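Local coordinates for B12-binding domain-containing protein (Kitasatospora setae, PDB 6WTE) that binds cobalamin and a [4Fe-4S] cluster and, as the radical SAM methylase TsrM, transfers methyl groups by non-radical catalysis, with tryptophan the probable acceptor, at residues S312-E317 and E361-L366; V38-F43 and L210-R215; G539-T544 and R559-A564; F407-R412 and M515-E520. All blocks are in the same frame, centred on the assembly; numbering follows the deposited sequence.

Interaction 1 of 4, residues S312-E317 and E361-L366; sequences SPFDEE and ERLVRL
F314 meets L363 and L366 in an aromatic-aliphatic packing contact on the helical layer of the radical SAM barrel, where the turn leading into helix 316-325 lies against helix 357-369. Both partners also rest on the parallel strand 327-335, F314 and L363 on V330 and L363 on V332 as well, so the two helices and the sheet meet at this point. The main interaction is a CH-pi contact: L363 CG stands 3.6 Å from the centroid of the F314 ring and only 6° off its normal, while L363 CD1 leans toward the rim, 3.5 Å from F314 CD2. L366 comes to the ring from the edge, its CD1 4.2 Å from F314 CD1. Swinging CG away from the backbone N (chi1 -164°) is what carries the F314 ring in between the helices. An alanine here would probably leave L363 without the face it rests on and open a gap between the two helices and V330. The outer side is polar. D315 caps helix 316-325 through OD1 to F318 N and pairs with K282 through OD2. Less certain is R362, modelled in two conformers: in one, its guanidinium lays a face over D315 CA and its NH2 donates to a water. That water also accepts a hydrogen bond from F314 N at 2.8 Å.

Interaction 2 of 4, residues V38-F43 and L210-R215; sequences VLDLTF and LEYYRR
Y212 and D40 join two domains: D40 ends strand 35-40, the outermost parallel strand of the cobalamin-binding sheet, and Y212 lies on helix 209-214, just ahead of strand 219-221, the first parallel strand of the radical SAM barrel. The inner half of the contact is tight. Y212 OH donates to D40 OD2 at 2.6 Å, on the syn lone pair of that oxygen, and carboxylate and ring lie nearly coplanar, so the acid meets the tyrosine at its edge. Its other oxygen, OD1, is also engaged, accepting from T42 N in an Asx turn and from N9 ND2; both carboxylate oxygens are thereby held. T42 in turn bonds through OG1 to the backbone O of N11, a cobalamin-binding residue. F43 then covers Y212: its CZ stands 3.3 Å above the middle of the tyrosine ring, and the two rings meet at a slant, their planes at 49°. Toward solvent the grip loosens. There E211 CG lies above one face of F43, nearer the ring's margin than its centre, and the exposed R215 runs antiparallel alongside the phenyl group, guanidinium and ring planes within 2° of each other. A bend at chi3 (94°) turns the end of R215 back toward E211, where NH1 forms a salt bridge with OE2 at 3.2 Å while standing 3.2 Å from F43 CD1.

Interaction 3 of 4, residues G539-T544 and R559-A564; sequences GGLGYT and RKAREA
A Schellman motif closes helix 533-540, and L541, at the C-terminal end of that helix, carries it onto A561 and A564 of the C-terminal helix 554-566. The turn is made by G542, which has positive phi (66°) and whose N bonds back to G539 O at 3.0 Å. Just before it, with CG anti to its carbonyl carbon (chi1 -69°), the branched end of L541 faces the neighbouring helix. Its two methyl groups divide the work: CD1 settles over the helix backbone, 3.5 Å from A561 N and 3.8 Å from A561 CB, whereas CD2 reaches one turn further to A564 CB at 3.7 Å. Two alanines one turn apart thus offer the branched end of the leucine a shallow surface on which it can lie close to the main chain. A second, polar link runs beside this one. K560 is extended over its first bonds and then bent at chi3 (85°), which brings NZ to Y543 OH as a hydrogen-bond donor at 3.1 Å. The tyrosine ring has L541 CD1 at its edge, in its plane, so the aliphatic and polar halves of the contact adjoin. Next to K560, R559 and E563 are paired along the helix by a salt bridge from NH1 to OE1 of 2.7 Å. Lying at the protein surface, the contact joins the two final helices of the chain: A561 also touches S537 of helix 533-540, and Y543 packs on L538 of that helix while meeting H550, in the connection to helix 554-566, in a T-shaped pair.

Interaction 4 of 4, residues F407-R412 and M515-E520; sequences FSLGLR and MLPTVE
The F407 ring is approached obliquely by L516, whose CD2 comes within 3.5 Å of F407 CD2; neither a face nor an edge is squarely taken across this contact. Further cover for the ring comes from A378 of the adjoining strand 373-380 and from V394 and M398 of helix 387-398. F407 and L516 lie side by side and point the same way, each with CG anti to its own carbonyl carbon (chi1 -58° and -64°). Next to these side chains the main chains pair. F407 N donates to M515 O at 2.9 Å with an N-H...O angle of 165°, and M515 bonds also with the backbone of T405, so one residue bridges two alternate positions of its neighbour. This is the pattern of parallel strands: strand 404-412, the sixth of the parallel strands in the radical SAM partial barrel, takes the short strand 514-515 along its far side. P517 brings the ladder to a halt. It has no N-H to offer, and its CD instead lies 3.2 Å from F407 O. The ring crosses L409 at about a right angle, CG being 3.9 Å from L409 CD1. A serine in its place would probably lose that contact and open a gap beside L409, which also touches L502 of helix 491-503. W503, from the same helix, packs on L516 and donates its NE1 to P517 O.

Overall arrangement
Interaction 4 is the most deeply buried of the four, interactions 1 and 2 are partly buried, and interaction 3 lies at the surface. Interactions 1 and 4 both belong to the radical SAM barrel, the former in its helical layer and the latter at the end of its parallel sheet, yet they share no element. Interaction 2 instead joins the cobalamin-binding sheet to the helix preceding that barrel, and interaction 3 holds together the last two helices, its nearest atoms about 5 Å from those of interaction 2. Chemistry follows place: ladder bonding and aliphatic contact inside, CH-pi packing in interaction 1, a ring-covered tyrosine-aspartate hydrogen bond in interaction 2, and a lysine-tyrosine bond beside leucine-alanine packing outside.

Interaction 1 of 4, residues S312-E317 and E361-L366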
# COMPACT_ATOMS: atom_id res chain seq x y z
N SER A 312 4.63 -4.33 18.86
CA SER A 312 3.98 -5.23 19.80
C SER A 312 2.72 -5.78 19.14
O SER A 312 2.01 -5.03 18.44
CB SER A 312 3.61 -4.51 21.11
OG SER A 312 2.93 -5.38 22.00
N PRO A 313 2.41 -7.07 19.33
CA PRO A 313 3.15 -8.04 20.13
C PRO A 313 4.25 -8.73 19.33
O PRO A 313 4.01 -9.17 18.20
CB PRO A 313 2.08 -9.05 20.53
CG PRO A 313 1.10 -9.03 19.38
CD PRO A 313 1.17 -7.64 18.76
N PHE A 314 5.45 -8.82 19.91
CA PHE A 314 6.58 -9.48 19.25
C PHE A 314 7.39 -10.14 20.37
O PHE A 314 8.30 -9.52 20.92
CB PHE A 314 7.43 -8.50 18.44
CG PHE A 314 8.35 -9.17 17.44
CD1 PHE A 314 9.50 -9.82 17.85
CD2 PHE A 314 8.07 -9.11 16.08
CE1 PHE A 314 10.34 -10.42 16.93
CE2 PHE A 314 8.90 -9.71 15.16
CZ PHE A 314 10.04 -10.37 15.58
N ASP A 315 7.03 -11.37 20.71
CA ASP A 315 7.65 -12.03 21.85
C ASP A 315 8.59 -13.14 21.40
O ASP A 315 8.79 -13.39 20.20
CB ASP A 315 6.58 -12.55 22.83
CG ASP A 315 5.64 -13.58 22.23
OD1 ASP A 315 5.94 -14.17 21.18
OD2 ASP A 315 4.56 -13.80 22.82
N GLU A 316 9.19 -13.81 22.39
CA GLU A 316 10.20 -14.82 22.09
C GLU A 316 9.62 -15.97 21.28
O GLU A 316 10.26 -16.44 20.32
CB GLU A 316 10.81 -15.34 23.40
CG GLU A 316 11.96 -16.31 23.20
CD GLU A 316 12.60 -16.71 24.51
OE1 GLU A 316 12.11 -16.26 25.57
OE2 GLU A 316 13.59 -17.48 24.48
N GLU A 317 8.42 -16.43 21.63
CA GLU A 317 7.79 -17.51 20.87
C GLU A 317 7.58 -17.10 19.42
O GLU A 317 7.78 -17.90 18.50
CB GLU A 317 6.47 -17.92 21.51
CG GLU A 317 5.77 -19.05 20.75
CD GLU A 317 4.34 -19.29 21.21
OE1 GLU A 317 3.64 -18.31 21.55
OE2 GLU A 317 3.93 -20.46 21.25
N GLU A 361 12.94 -2.40 21.01
CA GLU A 361 14.22 -2.94 21.47
C GLU A 361 14.18 -4.46 21.55
O GLU A 361 15.13 -5.14 21.14
CB GLU A 361 14.57 -2.34 22.83
CG GLU A 361 15.91 -2.78 23.39
CD GLU A 361 17.09 -2.04 22.79
OE1 GLU A 361 18.05 -2.71 22.35
OE2 GLU A 361 17.06 -0.79 22.75
N ARG A 362 13.09 -5.02 22.10
CA ARG A 362 13.00 -6.47 22.20
C ARG A 362 12.89 -7.11 20.82
O ARG A 362 13.52 -8.14 20.56
CB ARG A 362 11.82 -6.90 23.07
CG ARG A 362 11.76 -8.41 23.26
CD ARG A 362 10.68 -8.86 24.23
NE ARG A 362 9.33 -8.62 23.73
CZ ARG A 362 8.23 -9.12 24.28
NH1 ARG A 362 8.33 -9.91 25.35
NH2 ARG A 362 7.04 -8.85 23.77
N LEU A 363 12.09 -6.52 19.93
CA LEU A 363 11.99 -7.05 18.58
C LEU A 363 13.37 -7.14 17.93
O LEU A 363 13.73 -8.17 17.36
CB LEU A 363 11.06 -6.16 17.74
CG LEU A 363 10.77 -6.53 16.29
CD1 LEU A 363 9.46 -5.88 15.90
CD2 LEU A 363 11.86 -6.04 15.35
N VAL A 364 14.13 -6.05 17.99
CA VAL A 364 15.42 -6.02 17.32
C VAL A 364 16.37 -7.03 17.95
O VAL A 364 17.07 -7.78 17.25
CB VAL A 364 16.00 -4.59 17.33
CG1 VAL A 364 17.45 -4.60 16.84
CG2 VAL A 364 15.15 -3.67 16.47
N ARG A 365 16.37 -7.12 19.29
CA ARG A 365 17.24 -8.09 19.97
C ARG A 365 16.89 -9.52 19.57
O ARG A 365 17.77 -10.32 19.22
CB ARG A 365 17.15 -7.95 21.48
CG ARG A 365 17.83 -9.12 22.19
CD ARG A 365 17.80 -8.98 23.71
NE ARG A 365 16.45 -8.92 24.26
CZ ARG A 365 15.71 -9.97 24.59
NH1 ARG A 365 16.18 -11.21 24.41
NH2 ARG A 365 14.49 -9.80 25.08
N LEU A 366 15.61 -9.88 19.67
CA LEU A 366 15.19 -11.24 19.34
C LEU A 366 15.54 -11.59 17.90
O LEU A 366 15.97 -12.71 17.61
CB LEU A 366 13.68 -11.40 19.58
CG LEU A 366 13.19 -11.34 21.03
CD1 LEU A 366 11.67 -11.41 21.07
CD2 LEU A 366 13.81 -12.46 21.88
O HOH W 1 5.86 -7.17 22.17

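Interaction 2 of 4, residues V38-F43 and L210-R215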
# COMPACT_ATOMS: atom_id res chain seq x y z
N VAL A 38 -6.12 -11.05 -18.22
CA VAL A 38 -5.38 -9.96 -17.59
C VAL A 38 -4.54 -9.27 -18.65
O VAL A 38 -3.85 -9.93 -19.44
CB VAL A 38 -4.48 -10.46 -16.45
CG1 VAL A 38 -3.63 -9.31 -15.88
CG2 VAL A 38 -5.32 -11.10 -15.35
N LEU A 39 -4.60 -7.95 -18.68
CA LEU A 39 -3.75 -7.15 -19.55
C LEU A 39 -2.85 -6.34 -18.63
O LEU A 39 -3.31 -5.41 -17.97
CB LEU A 39 -4.60 -6.27 -20.46
CG LEU A 39 -4.09 -5.92 -21.84
CD1 LEU A 39 -3.72 -7.19 -22.60
CD2 LEU A 39 -5.18 -5.15 -22.57
N ASP A 40 -1.58 -6.74 -18.53
CA ASP A 40 -0.64 -6.13 -17.59
C ASP A 40 0.24 -5.15 -18.36
O ASP A 40 1.07 -5.56 -19.18
CB ASP A 40 0.18 -7.21 -16.89
CG ASP A 40 0.97 -6.66 -15.72
OD1 ASP A 40 1.00 -5.43 -15.56
OD2 ASP A 40 1.54 -7.46 -14.96
N LEU A 41 0.07 -3.86 -18.07
CA LEU A 41 0.78 -2.81 -18.80
C LEU A 41 2.12 -2.46 -18.18
O LEU A 41 2.85 -1.64 -18.75
CB LEU A 41 -0.09 -1.56 -18.90
CG LEU A 41 -1.48 -1.77 -19.51
CD1 LEU A 41 -2.27 -0.47 -19.56
CD2 LEU A 41 -1.37 -2.38 -20.90
N THR A 42 2.48 -3.07 -17.04
CA THR A 42 3.72 -2.72 -16.36
C THR A 42 4.93 -2.95 -17.25
O THR A 42 5.85 -2.12 -17.29
CB THR A 42 3.84 -3.52 -15.06
OG1 THR A 42 2.71 -3.23 -14.23
CG2 THR A 42 5.13 -3.16 -14.31
N PHE A 43 4.95 -4.06 -17.98
CA PHE A 43 6.05 -4.35 -18.89
C PHE A 43 5.78 -3.85 -20.31
O PHE A 43 6.47 -4.26 -21.25
CB PHE A 43 6.34 -5.86 -18.90
CG PHE A 43 6.42 -6.47 -17.53
CD1 PHE A 43 7.37 -6.05 -16.62
CD2 PHE A 43 5.53 -7.47 -17.15
CE1 PHE A 43 7.44 -6.62 -15.34
CE2 PHE A 43 5.60 -8.03 -15.88
CZ PHE A 43 6.56 -7.61 -14.98
N LEU A 210 6.44 -15.10 -12.03
CA LEU A 210 7.88 -15.31 -12.13
C LEU A 210 8.57 -14.14 -12.82
O LEU A 210 9.68 -13.77 -12.45
CB LEU A 210 8.18 -16.62 -12.87
CG LEU A 210 9.67 -16.96 -12.97
CD1 LEU A 210 10.28 -17.20 -11.58
CD2 LEU A 210 9.87 -18.16 -13.88
N GLU A 211 7.91 -13.54 -13.82
CA GLU A 211 8.48 -12.37 -14.48
C GLU A 211 8.76 -11.26 -13.48
O GLU A 211 9.84 -10.66 -13.49
CB GLU A 211 7.54 -11.88 -15.58
CG GLU A 211 8.09 -10.72 -16.39
CD GLU A 211 9.34 -11.08 -17.19
OE1 GLU A 211 9.54 -12.28 -17.49
OE2 GLU A 211 10.12 -10.17 -17.53
N TYR A 212 7.79 -10.98 -12.60
CA TYR A 212 8.03 -9.97 -11.57
C TYR A 212 9.14 -10.39 -10.63
O TYR A 212 9.98 -9.57 -10.23
CB TYR A 212 6.75 -9.72 -10.78
CG TYR A 212 5.79 -8.80 -11.48
CD1 TYR A 212 5.94 -7.42 -11.39
CD2 TYR A 212 4.73 -9.30 -12.23
CE1 TYR A 212 5.06 -6.57 -12.03
CE2 TYR A 212 3.85 -8.45 -12.87
CZ TYR A 212 4.02 -7.08 -12.76
OH TYR A 212 3.15 -6.22 -13.39
N TYR A 213 9.18 -11.68 -10.27
CA TYR A 213 10.20 -12.15 -9.34
C TYR A 213 11.60 -11.99 -9.92
O TYR A 213 12.53 -11.57 -9.22
CB TYR A 213 9.93 -13.61 -8.97
CG TYR A 213 10.83 -14.16 -7.90
CD1 TYR A 213 10.66 -13.80 -6.57
CD2 TYR A 213 11.84 -15.07 -8.21
CE1 TYR A 213 11.47 -14.31 -5.58
CE2 TYR A 213 12.66 -15.59 -7.22
CZ TYR A 213 12.47 -15.21 -5.91
OH TYR A 213 13.27 -15.72 -4.93
N ARG A 214 11.76 -12.29 -11.21
CA ARG A 214 13.07 -12.15 -11.84
C ARG A 214 13.48 -10.70 -12.00
O ARG A 214 14.68 -10.41 -12.14
CB ARG A 214 13.06 -12.84 -13.21
CG ARG A 214 12.95 -14.35 -13.13
CD ARG A 214 12.94 -15.00 -14.50
NE ARG A 214 14.12 -14.65 -15.30
CZ ARG A 214 14.08 -13.93 -16.41
NH1 ARG A 214 15.20 -13.66 -17.07
NH2 ARG A 214 12.92 -13.48 -16.87
N ARG A 215 12.53 -9.77 -11.97
CA ARG A 215 12.82 -8.35 -12.05
C ARG A 215 12.85 -7.69 -10.68
O ARG A 215 12.87 -6.45 -10.59
CB ARG A 215 11.81 -7.66 -12.97
CG ARG A 215 11.76 -8.33 -14.34
CD ARG A 215 10.80 -7.67 -15.32
NE ARG A 215 11.47 -6.68 -16.17
CZ ARG A 215 11.10 -6.39 -17.41
NH1 ARG A 215 10.06 -7.01 -17.96
NH2 ARG A 215 11.77 -5.48 -18.10

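Interaction 3 of 4, residues G539-T544 and R559-A564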
# COMPACT_ATOMS: atom_id res chain seq x y z
N GLY A 539 20.03 -7.15 -9.89
CA GLY A 539 19.50 -8.06 -10.90
C GLY A 539 20.59 -8.81 -11.63
O GLY A 539 20.51 -10.03 -11.81
N GLY A 540 21.64 -8.10 -12.06
CA GLY A 540 22.68 -8.74 -12.85
C GLY A 540 23.37 -9.87 -12.11
O GLY A 540 23.71 -10.90 -12.70
N LEU A 541 23.58 -9.70 -10.81
CA LEU A 541 24.23 -10.72 -9.99
C LEU A 541 23.25 -11.72 -9.39
O LEU A 541 23.68 -12.63 -8.68
CB LEU A 541 25.03 -10.05 -8.87
CG LEU A 541 26.27 -9.26 -9.31
CD1 LEU A 541 26.77 -8.39 -8.17
CD2 LEU A 541 27.35 -10.20 -9.78
N GLY A 542 21.95 -11.58 -9.66
CA GLY A 542 20.98 -12.52 -9.13
C GLY A 542 20.84 -12.47 -7.62
O GLY A 542 20.74 -13.52 -6.98
N TYR A 543 20.85 -11.27 -7.04
CA TYR A 543 20.62 -11.14 -5.61
C TYR A 543 19.14 -11.33 -5.31
O TYR A 543 18.27 -10.98 -6.11
CB TYR A 543 21.09 -9.78 -5.11
CG TYR A 543 22.56 -9.74 -4.77
CD1 TYR A 543 23.51 -9.47 -5.75
CD2 TYR A 543 23.01 -9.97 -3.48
CE1 TYR A 543 24.85 -9.44 -5.45
CE2 TYR A 543 24.36 -9.94 -3.17
CZ TYR A 543 25.28 -9.67 -4.17
OH TYR A 543 26.62 -9.64 -3.89
N THR A 544 18.87 -11.92 -4.15
CA THR A 544 17.51 -12.25 -3.74
C THR A 544 17.15 -11.50 -2.47
O THR A 544 18.00 -10.94 -1.78
CB THR A 544 17.36 -13.77 -3.55
OG1 THR A 544 18.22 -14.20 -2.49
CG2 THR A 544 17.73 -14.52 -4.83
N ARG A 559 30.37 -2.84 -6.94
CA ARG A 559 31.72 -3.21 -7.36
C ARG A 559 31.75 -4.62 -7.94
O ARG A 559 32.37 -4.86 -8.97
CB ARG A 559 32.70 -3.11 -6.18
CG ARG A 559 34.15 -3.38 -6.57
CD ARG A 559 34.97 -3.86 -5.37
NE ARG A 559 34.53 -5.18 -4.95
CZ ARG A 559 34.95 -6.31 -5.51
NH1 ARG A 559 35.83 -6.27 -6.49
NH2 ARG A 559 34.48 -7.48 -5.09
N LYS A 560 31.06 -5.55 -7.28
CA LYS A 560 31.09 -6.94 -7.74
C LYS A 560 30.36 -7.09 -9.07
O LYS A 560 30.76 -7.92 -9.89
CB LYS A 560 30.47 -7.87 -6.69
CG LYS A 560 30.85 -9.33 -6.91
CD LYS A 560 30.77 -10.14 -5.63
CE LYS A 560 29.36 -10.65 -5.39
NZ LYS A 560 29.23 -11.29 -4.05
N ALA A 561 29.32 -6.28 -9.30
CA ALA A 561 28.64 -6.31 -10.59
C ALA A 561 29.54 -5.79 -11.71
O ALA A 561 29.53 -6.33 -12.82
CB ALA A 561 27.35 -5.50 -10.52
N ARG A 562 30.32 -4.74 -11.43
CA ARG A 562 31.31 -4.29 -12.39
C ARG A 562 32.32 -5.40 -12.68
O ARG A 562 32.68 -5.65 -13.84
CB ARG A 562 32.02 -3.03 -11.88
CG ARG A 562 31.11 -1.85 -11.60
CD ARG A 562 31.90 -0.55 -11.39
NE ARG A 562 32.65 -0.52 -10.13
CZ ARG A 562 32.21 0.03 -9.00
NH1 ARG A 562 31.01 0.60 -8.95
NH2 ARG A 562 32.97 0.01 -7.91
N GLU A 563 32.76 -6.11 -11.62
CA GLU A 563 33.73 -7.19 -11.77
C GLU A 563 33.17 -8.35 -12.59
O GLU A 563 33.85 -8.88 -13.48
CB GLU A 563 34.16 -7.67 -10.39
CG GLU A 563 35.33 -8.63 -10.38
CD GLU A 563 35.83 -8.90 -8.97
OE1 GLU A 563 36.55 -8.03 -8.44
OE2 GLU A 563 35.49 -9.96 -8.39
N ALA A 564 31.94 -8.76 -12.29
CA ALA A 564 31.35 -9.89 -13.01
C ALA A 564 31.13 -9.56 -14.48
O ALA A 564 31.36 -10.41 -15.35
CB ALA A 564 30.02 -10.29 -12.36

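Interaction 4 of 4, residues F407-R412 and M515-E520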
# COMPACT_ATOMS: atom_id res chain seq x y z
N PHE A 407 14.04 6.68 7.54
CA PHE A 407 13.41 7.90 8.02
C PHE A 407 12.55 8.51 6.93
O PHE A 407 12.97 8.61 5.77
CB PHE A 407 14.46 8.92 8.48
CG PHE A 407 15.37 8.41 9.55
CD1 PHE A 407 14.99 8.44 10.88
CD2 PHE A 407 16.62 7.89 9.22
CE1 PHE A 407 15.82 7.97 11.87
CE2 PHE A 407 17.46 7.42 10.21
CZ PHE A 407 17.06 7.46 11.54
N SER A 408 11.34 8.92 7.30
CA SER A 408 10.42 9.61 6.41
C SER A 408 10.05 10.96 7.00
O SER A 408 10.15 11.18 8.21
CB SER A 408 9.15 8.77 6.18
OG SER A 408 9.46 7.53 5.57
N LEU A 409 9.61 11.88 6.13
CA LEU A 409 9.31 13.26 6.51
C LEU A 409 7.99 13.72 5.91
O LEU A 409 7.80 13.62 4.69
CB LEU A 409 10.41 14.22 6.04
CG LEU A 409 11.67 14.39 6.89
CD1 LEU A 409 12.71 15.18 6.11
CD2 LEU A 409 11.31 15.11 8.17
N GLY A 410 7.11 14.25 6.74
CA GLY A 410 5.85 14.79 6.26
C GLY A 410 4.81 13.71 6.04
O GLY A 410 5.10 12.52 5.96
N LEU A 411 3.55 14.15 5.92
CA LEU A 411 2.43 13.23 5.77
C LEU A 411 1.51 13.70 4.65
O LEU A 411 0.94 14.80 4.75
CB LEU A 411 1.63 13.10 7.07
CG LEU A 411 0.42 12.17 6.94
CD1 LEU A 411 0.88 10.75 6.64
CD2 LEU A 411 -0.45 12.21 8.19
N ARG A 412 1.34 12.88 3.62
CA ARG A 412 0.25 13.11 2.68
C ARG A 412 -1.07 12.79 3.36
O ARG A 412 -1.24 11.71 3.93
CB ARG A 412 0.43 12.24 1.43
CG ARG A 412 1.29 12.86 0.34
CD ARG A 412 0.47 13.70 -0.63
NE ARG A 412 -0.49 12.89 -1.38
CZ ARG A 412 -1.81 13.05 -1.35
NH1 ARG A 412 -2.35 14.03 -0.63
NH2 ARG A 412 -2.58 12.24 -2.06
N MET A 515 18.40 4.83 5.50
CA MET A 515 17.67 5.28 4.33
C MET A 515 17.00 6.60 4.68
O MET A 515 16.15 6.63 5.57
CB MET A 515 16.64 4.25 3.89
CG MET A 515 17.25 3.02 3.24
SD MET A 515 15.94 1.97 2.59
CE MET A 515 16.87 0.68 1.78
N LEU A 516 17.38 7.66 3.98
CA LEU A 516 16.88 9.01 4.22
C LEU A 516 16.15 9.50 2.99
O LEU A 516 16.44 9.07 1.87
CB LEU A 516 18.03 9.97 4.53
CG LEU A 516 18.83 9.68 5.80
CD1 LEU A 516 20.18 10.36 5.73
CD2 LEU A 516 18.05 10.21 6.98
N PRO A 517 15.20 10.42 3.15
CA PRO A 517 14.58 11.04 1.98
C PRO A 517 15.60 11.91 1.27
O PRO A 517 16.50 12.48 1.88
CB PRO A 517 13.44 11.87 2.57
CG PRO A 517 13.86 12.14 3.97
CD PRO A 517 14.66 10.95 4.41
N THR A 518 15.46 11.98 -0.05
CA THR A 518 16.34 12.81 -0.86
C THR A 518 15.51 13.57 -1.88
O THR A 518 14.42 13.14 -2.26
CB THR A 518 17.40 11.98 -1.60
OG1 THR A 518 16.74 10.95 -2.35
CG2 THR A 518 18.37 11.35 -0.62
N VAL A 519 16.06 14.70 -2.32
CA VAL A 519 15.54 15.45 -3.46
C VAL A 519 16.69 15.60 -4.44
O VAL A 519 17.81 15.18 -4.15
CB VAL A 519 14.96 16.81 -3.04
CG1 VAL A 519 13.76 16.61 -2.13
CG2 VAL A 519 16.02 17.65 -2.34
N GLU A 520 16.42 16.20 -5.60
CA GLU A 520 17.45 16.39 -6.62
C GLU A 520 18.68 17.09 -6.05
O GLU A 520 18.56 18.10 -5.35
CB GLU A 520 16.89 17.20 -7.79
CG GLU A 520 15.91 16.44 -8.68
CD GLU A 520 14.55 16.23 -8.04
OE1 GLU A 520 14.29 16.79 -6.95
OE2 GLU A 520 13.73 15.50 -8.64